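Local coordinates for putative uncharacterized protein (Bacteroides vulgatus, PDB 4F7A) that probably binds glycans such as mucin O-glycans at the outer membrane as a SusD-like, TPR-containing nutrient-binding lipoprotein, at residues T461-Q475 and L488-L502. Numbering follows the deposited sequence.
Sequences TIDTDIMIRRLPFSQ and LCTALGGADNGGTRL
R470, which is buried, forms a salt bridge with the partly exposed D496 where two loops of this SusD-like, TPR-related helical fold meet, one leading into helix 475-480 and the other leaving helix 482-492. The tight part of the contact lies here. Both terminal nitrogens of R470 converge end-on upon OD1 of D496, and NH1, at 2.8 Å from OD1, meets its anti lone pair. The syn lone pair of the same oxygen takes the backbone N of F473 at 3.0 Å, so three N-H groups grip one carboxylate atom; OD2 turns to Y485 and a water. Arginine suits the site because its planar guanidinium, with several N-H donors, also gives NH1 to O of N497 and NH2 to O of Y132. L492 CD2 lies 3.6 Å above one guanidinium face. The F473 ring is held between R470 NH2, over the centre of one face, and L488 CB, which makes a CH-pi contact over the other, 3.7 Å from the centroid and 14° off the normal. With chi1 at 66°, CG of R470 stands between its own N and C, which brings the aliphatic chain against O of N497 and T500. A leucine in place of R470 would probably leave the D496 carboxylate without its charged mate and one face of F473 poorly covered. Close packing continues at G498 and G499, where glycine suits because a CB on G498 would strike I462 CD1 and one on G499 would strike T461 O. Beside them, the backbone N of R469 donates to O of G498 at 2.8 Å, with a nearly straight N-H...O angle of 165°.

Toward T461 and R501 the fit is looser. NH1 of R469 and NH1 of R501 lie close, and D505 forms a salt bridge with both, which would offset their like charges. T461 OG1, also hydrogen-bonded to O of S458, is linked to N of G498 by a water 2.9 Å from each atom.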
loop_
_atom_site.group_PDB
_atom_site.type_symbol
_atom_site.label_atom_id
_atom_site.label_comp_id
_atom_site.label_asym_id
_atom_site.label_seq_id
_atom_site.Cartn_x
_atom_site.Cartn_y
_atom_site.Cartn_z
ATOM N N THR A 461 15.442 -3.881 19.262
ATOM C CA THR A 461 15.372 -4.519 17.928
ATOM C C THR A 461 14.983 -3.542 16.814
ATOM O O THR A 461 15.323 -3.761 15.654
ATOM C CB THR A 461 14.427 -5.731 17.914
ATOM O OG1 THR A 461 13.099 -5.303 18.240
ATOM C CG2 THR A 461 14.905 -6.825 18.923
ATOM N N ILE A 462 14.309 -2.453 17.185
ATOM C CA ILE A 462 13.950 -1.376 16.264
ATOM C C ILE A 462 14.471 -0.029 16.794
ATOM O O ILE A 462 14.304 0.286 17.982
ATOM C CB ILE A 462 12.433 -1.274 16.097
ATOM C CG1 ILE A 462 11.854 -2.646 15.706
ATOM C CG2 ILE A 462 12.089 -0.206 15.034
ATOM C CD1 ILE A 462 10.343 -2.706 15.564
ATOM N N ASP A 463 15.088 0.747 15.911
ATOM C CA ASP A 463 15.645 2.060 16.241
ATOM C C ASP A 463 14.558 3.127 16.079
ATOM O O ASP A 463 13.861 3.178 15.058
ATOM C CB ASP A 463 16.837 2.378 15.331
ATOM C CG ASP A 463 17.506 3.703 15.674
ATOM O OD1 ASP A 463 18.219 3.751 16.719
ATOM O OD2 ASP A 463 17.333 4.682 14.906
ATOM N N THR A 464 14.415 3.983 17.078
ATOM C CA THR A 464 13.391 5.027 17.042
ATOM C C THR A 464 13.514 5.919 15.800
ATOM O O THR A 464 12.543 6.108 15.089
ATOM C CB THR A 464 13.449 5.870 18.323
ATOM O OG1 THR A 464 13.065 5.039 19.426
ATOM C CG2 THR A 464 12.522 7.101 18.228
ATOM N N ASP A 465 14.714 6.431 15.527
ATOM C CA ASP A 465 14.920 7.339 14.397
ATOM C C ASP A 465 14.912 6.661 13.007
ATOM O O ASP A 465 14.331 7.195 12.053
ATOM C CB ASP A 465 16.191 8.176 14.603
ATOM C CG ASP A 465 15.973 9.332 15.596
ATOM O OD1 ASP A 465 14.855 9.880 15.630
ATOM O OD2 ASP A 465 16.905 9.669 16.353
ATOM N N ILE A 466 15.529 5.485 12.879
ATOM C CA ILE A 466 15.455 4.778 11.599
ATOM C C ILE A 466 13.988 4.370 11.341
ATOM O O ILE A 466 13.506 4.424 10.211
ATOM C CB ILE A 466 16.399 3.582 11.553
ATOM C CG1 ILE A 466 17.861 4.080 11.557
ATOM C CG2 ILE A 466 16.151 2.712 10.328
ATOM C CD1 ILE A 466 18.868 3.002 11.969
HETATM N N MSE A 467 13.312 3.985 12.414
HETATM C CA MSE A 467 11.931 3.523 12.426
HETATM C C MSE A 467 11.829 2.071 11.938
HETATM O O MSE A 467 12.806 1.499 11.389
HETATM C CB MSE A 467 10.992 4.451 11.637
HETATM C CG MSE A 467 11.192 5.934 11.922
HETATM SE SE MSE A 467 9.879 7.055 11.039
HETATM C CE MSE A 467 8.365 6.542 12.149
ATOM N N ILE A 468 10.652 1.492 12.162
ATOM C CA ILE A 468 10.400 0.103 11.801
ATOM C C ILE A 468 10.627 -0.108 10.289
ATOM O O ILE A 468 10.242 0.737 9.450
ATOM C CB ILE A 468 8.982 -0.347 12.283
ATOM C CG1 ILE A 468 8.767 -1.829 12.002
ATOM C CG2 ILE A 468 7.836 0.502 11.652
ATOM C CD1 ILE A 468 7.459 -2.394 12.659
ATOM N N ARG A 469 11.302 -1.209 9.961
ATOM C CA ARG A 469 11.741 -1.487 8.597
ATOM C C ARG A 469 10.933 -2.582 7.894
ATOM O O ARG A 469 10.978 -2.697 6.672
ATOM C CB ARG A 469 13.206 -1.932 8.610
ATOM C CG ARG A 469 14.220 -0.923 9.136
ATOM C CD ARG A 469 14.381 0.279 8.190
ATOM N NE ARG A 469 13.437 1.351 8.486
ATOM C CZ ARG A 469 13.013 2.266 7.608
ATOM N NH1 ARG A 469 13.362 2.176 6.325
ATOM N NH2 ARG A 469 12.191 3.249 8.007
ATOM N N ARG A 470 10.264 -3.422 8.682
ATOM C CA ARG A 470 9.593 -4.612 8.185
ATOM C C ARG A 470 8.836 -5.248 9.332
ATOM O O ARG A 470 9.002 -4.873 10.492
ATOM C CB ARG A 470 10.603 -5.637 7.639
ATOM C CG ARG A 470 11.538 -6.234 8.709
ATOM C CD ARG A 470 12.557 -7.168 8.138
ATOM N NE ARG A 470 12.007 -8.458 7.749
ATOM C CZ ARG A 470 11.876 -9.521 8.548
ATOM N NH1 ARG A 470 12.253 -9.487 9.828
ATOM N NH2 ARG A 470 11.387 -10.654 8.042
ATOM N N LEU A 471 8.032 -6.245 9.002
ATOM C CA LEU A 471 7.459 -7.127 10.014
ATOM C C LEU A 471 8.246 -8.424 10.070
ATOM O O LEU A 471 8.734 -8.920 9.042
ATOM C CB LEU A 471 5.984 -7.432 9.713
ATOM C CG LEU A 471 5.043 -6.217 9.670
ATOM C CD1 LEU A 471 3.583 -6.713 9.528
ATOM C CD2 LEU A 471 5.227 -5.272 10.883
ATOM N N PRO A 472 8.373 -9.002 11.264
ATOM C CA PRO A 472 9.037 -10.321 11.344
ATOM C C PRO A 472 8.281 -11.405 10.595
ATOM O O PRO A 472 7.083 -11.291 10.403
ATOM C CB PRO A 472 9.048 -10.638 12.842
ATOM C CG PRO A 472 8.873 -9.300 13.516
ATOM C CD PRO A 472 7.968 -8.509 12.587
ATOM N N PHE A 473 8.989 -12.452 10.191
ATOM C CA PHE A 473 8.358 -13.590 9.555
ATOM C C PHE A 473 7.276 -14.234 10.444
ATOM O O PHE A 473 7.284 -14.112 11.676
ATOM C CB PHE A 473 9.396 -14.655 9.172
ATOM C CG PHE A 473 10.411 -14.203 8.175
ATOM C CD1 PHE A 473 10.017 -13.818 6.906
ATOM C CD2 PHE A 473 11.770 -14.241 8.477
ATOM C CE1 PHE A 473 10.936 -13.436 5.978
ATOM C CE2 PHE A 473 12.706 -13.847 7.556
ATOM C CZ PHE A 473 12.274 -13.433 6.282
ATOM N N SER A 474 6.327 -14.892 9.804
ATOM C CA SER A 474 5.251 -15.566 10.531
ATOM C C SER A 474 5.793 -16.697 11.385
ATOM O O SER A 474 6.305 -17.685 10.831
ATOM C CB SER A 474 4.237 -16.155 9.566
ATOM O OG SER A 474 3.315 -16.968 10.283
ATOM N N GLN A 475 5.626 -16.595 12.715
ATOM C CA GLN A 475 5.967 -17.710 13.589
ATOM C C GLN A 475 4.995 -18.875 13.453
ATOM O O GLN A 475 5.362 -20.000 13.768
ATOM C CB GLN A 475 6.113 -17.283 15.049
ATOM C CG GLN A 475 7.440 -16.559 15.312
ATOM C CD GLN A 475 8.653 -17.436 15.014
ATOM O OE1 GLN A 475 8.774 -18.563 15.520
ATOM N NE2 GLN A 475 9.564 -16.919 14.204
ATOM N N LEU A 488 14.252 -18.501 5.032
ATOM C CA LEU A 488 13.752 -17.141 4.970
ATOM C C LEU A 488 14.732 -16.187 5.675
ATOM O O LEU A 488 15.058 -15.128 5.146
ATOM C CB LEU A 488 12.369 -17.043 5.613
ATOM C CG LEU A 488 11.200 -17.618 4.810
ATOM C CD1 LEU A 488 9.968 -17.781 5.728
ATOM C CD2 LEU A 488 10.870 -16.717 3.591
ATOM N N CYS A 489 15.200 -16.584 6.859
ATOM C CA CYS A 489 16.208 -15.836 7.593
ATOM C C CYS A 489 17.519 -15.644 6.827
ATOM O O CYS A 489 18.048 -14.515 6.768
ATOM C CB CYS A 489 16.480 -16.491 8.947
ATOM S SG CYS A 489 15.087 -16.249 10.091
ATOM N N THR A 490 18.025 -16.722 6.231
ATOM C CA THR A 490 19.187 -16.636 5.339
ATOM C C THR A 490 18.977 -15.648 4.195
ATOM O O THR A 490 19.848 -14.795 3.937
ATOM C CB THR A 490 19.550 -18.017 4.793
ATOM O OG1 THR A 490 19.821 -18.875 5.912
ATOM C CG2 THR A 490 20.798 -17.969 3.838
ATOM N N ALA A 491 17.822 -15.720 3.545
ATOM C CA ALA A 491 17.495 -14.813 2.429
ATOM C C ALA A 491 17.363 -13.367 2.881
ATOM O O ALA A 491 17.583 -12.464 2.097
ATOM C CB ALA A 491 16.194 -15.264 1.690
ATOM N N LEU A 492 16.974 -13.141 4.136
ATOM C CA LEU A 492 16.831 -11.786 4.655
ATOM C C LEU A 492 18.163 -11.079 4.809
ATOM O O LEU A 492 18.249 -9.842 4.661
ATOM C CB LEU A 492 16.134 -11.809 5.993
ATOM C CG LEU A 492 15.835 -10.511 6.711
ATOM C CD1 LEU A 492 14.896 -9.626 5.869
ATOM C CD2 LEU A 492 15.237 -10.848 8.060
ATOM N N GLY A 493 19.199 -11.845 5.144
ATOM C CA GLY A 493 20.553 -11.280 5.272
ATOM C C GLY A 493 20.732 -10.448 6.528
ATOM O O GLY A 493 21.585 -9.577 6.569
ATOM N N GLY A 494 19.898 -10.689 7.536
ATOM C CA GLY A 494 19.947 -9.955 8.798
ATOM C C GLY A 494 19.023 -10.605 9.810
ATOM O O GLY A 494 18.320 -11.572 9.485
ATOM N N ALA A 495 18.999 -10.073 11.022
ATOM C CA ALA A 495 18.129 -10.606 12.080
ATOM C C ALA A 495 16.646 -10.525 11.695
ATOM O O ALA A 495 16.215 -9.531 11.101
ATOM C CB ALA A 495 18.383 -9.874 13.415
ATOM N N ASP A 496 15.869 -11.566 12.033
ATOM C CA ASP A 496 14.433 -11.558 11.798
ATOM C C ASP A 496 13.705 -10.729 12.870
ATOM O O ASP A 496 13.119 -11.260 13.806
ATOM C CB ASP A 496 13.866 -12.974 11.771
ATOM C CG ASP A 496 12.366 -12.982 11.569
ATOM O OD1 ASP A 496 11.868 -12.033 10.927
ATOM O OD2 ASP A 496 11.700 -13.915 12.049
ATOM N N ASN A 497 13.804 -9.416 12.740
ATOM C CA ASN A 497 13.092 -8.492 13.609
ATOM C C ASN A 497 12.728 -7.253 12.797
ATOM O O ASN A 497 13.016 -7.178 11.601
ATOM C CB ASN A 497 13.905 -8.194 14.876
ATOM C CG ASN A 497 15.215 -7.470 14.603
ATOM O OD1 ASN A 497 15.288 -6.609 13.739
ATOM N ND2 ASN A 497 16.257 -7.794 15.396
ATOM N N GLY A 498 12.101 -6.282 13.446
ATOM C CA GLY A 498 11.579 -5.142 12.753
ATOM C C GLY A 498 12.617 -4.110 12.340
ATOM O O GLY A 498 12.257 -3.139 11.676
ATOM N N GLY A 499 13.885 -4.287 12.744
ATOM C CA GLY A 499 14.930 -3.311 12.437
ATOM C C GLY A 499 15.784 -3.633 11.213
ATOM O O GLY A 499 16.645 -2.833 10.818
ATOM N N THR A 500 15.580 -4.801 10.625
ATOM C CA THR A 500 16.366 -5.200 9.461
ATOM C C THR A 500 15.795 -4.637 8.156
ATOM O O THR A 500 14.637 -4.873 7.826
ATOM C CB THR A 500 16.446 -6.711 9.373
ATOM O OG1 THR A 500 17.174 -7.189 10.507
ATOM C CG2 THR A 500 17.137 -7.147 8.079
ATOM N N ARG A 501 16.615 -3.898 7.415
ATOM C CA ARG A 501 16.193 -3.323 6.155
ATOM C C ARG A 501 15.921 -4.388 5.090
ATOM O O ARG A 501 16.715 -5.337 4.901
ATOM C CB ARG A 501 17.253 -2.342 5.608
ATOM C CG ARG A 501 17.444 -1.093 6.435
ATOM C CD ARG A 501 18.374 -0.137 5.740
ATOM N NE ARG A 501 18.790 0.946 6.624
ATOM C CZ ARG A 501 18.095 2.053 6.868
ATOM N NH1 ARG A 501 16.907 2.286 6.307
ATOM N NH2 ARG A 501 18.604 2.955 7.694
ATOM N N LEU A 502 14.836 -4.180 4.346
ATOM C CA LEU A 502 14.559 -5.004 3.174
ATOM C C LEU A 502 15.497 -4.637 2.035
ATOM O O LEU A 502 16.150 -3.589 2.077
ATOM C CB LEU A 502 13.096 -4.873 2.775
ATOM C CG LEU A 502 12.135 -5.290 3.887
ATOM C CD1 LEU A 502 10.700 -5.226 3.394
ATOM C CD2 LEU A 502 12.503 -6.707 4.417
HETATM O O HOH W 1 11.275 -6.349 16.273
HETATM O O HOH W 2 13.011 -2.077 4.912
HETATM O O HOH W 3 9.401 -14.262 13.284
#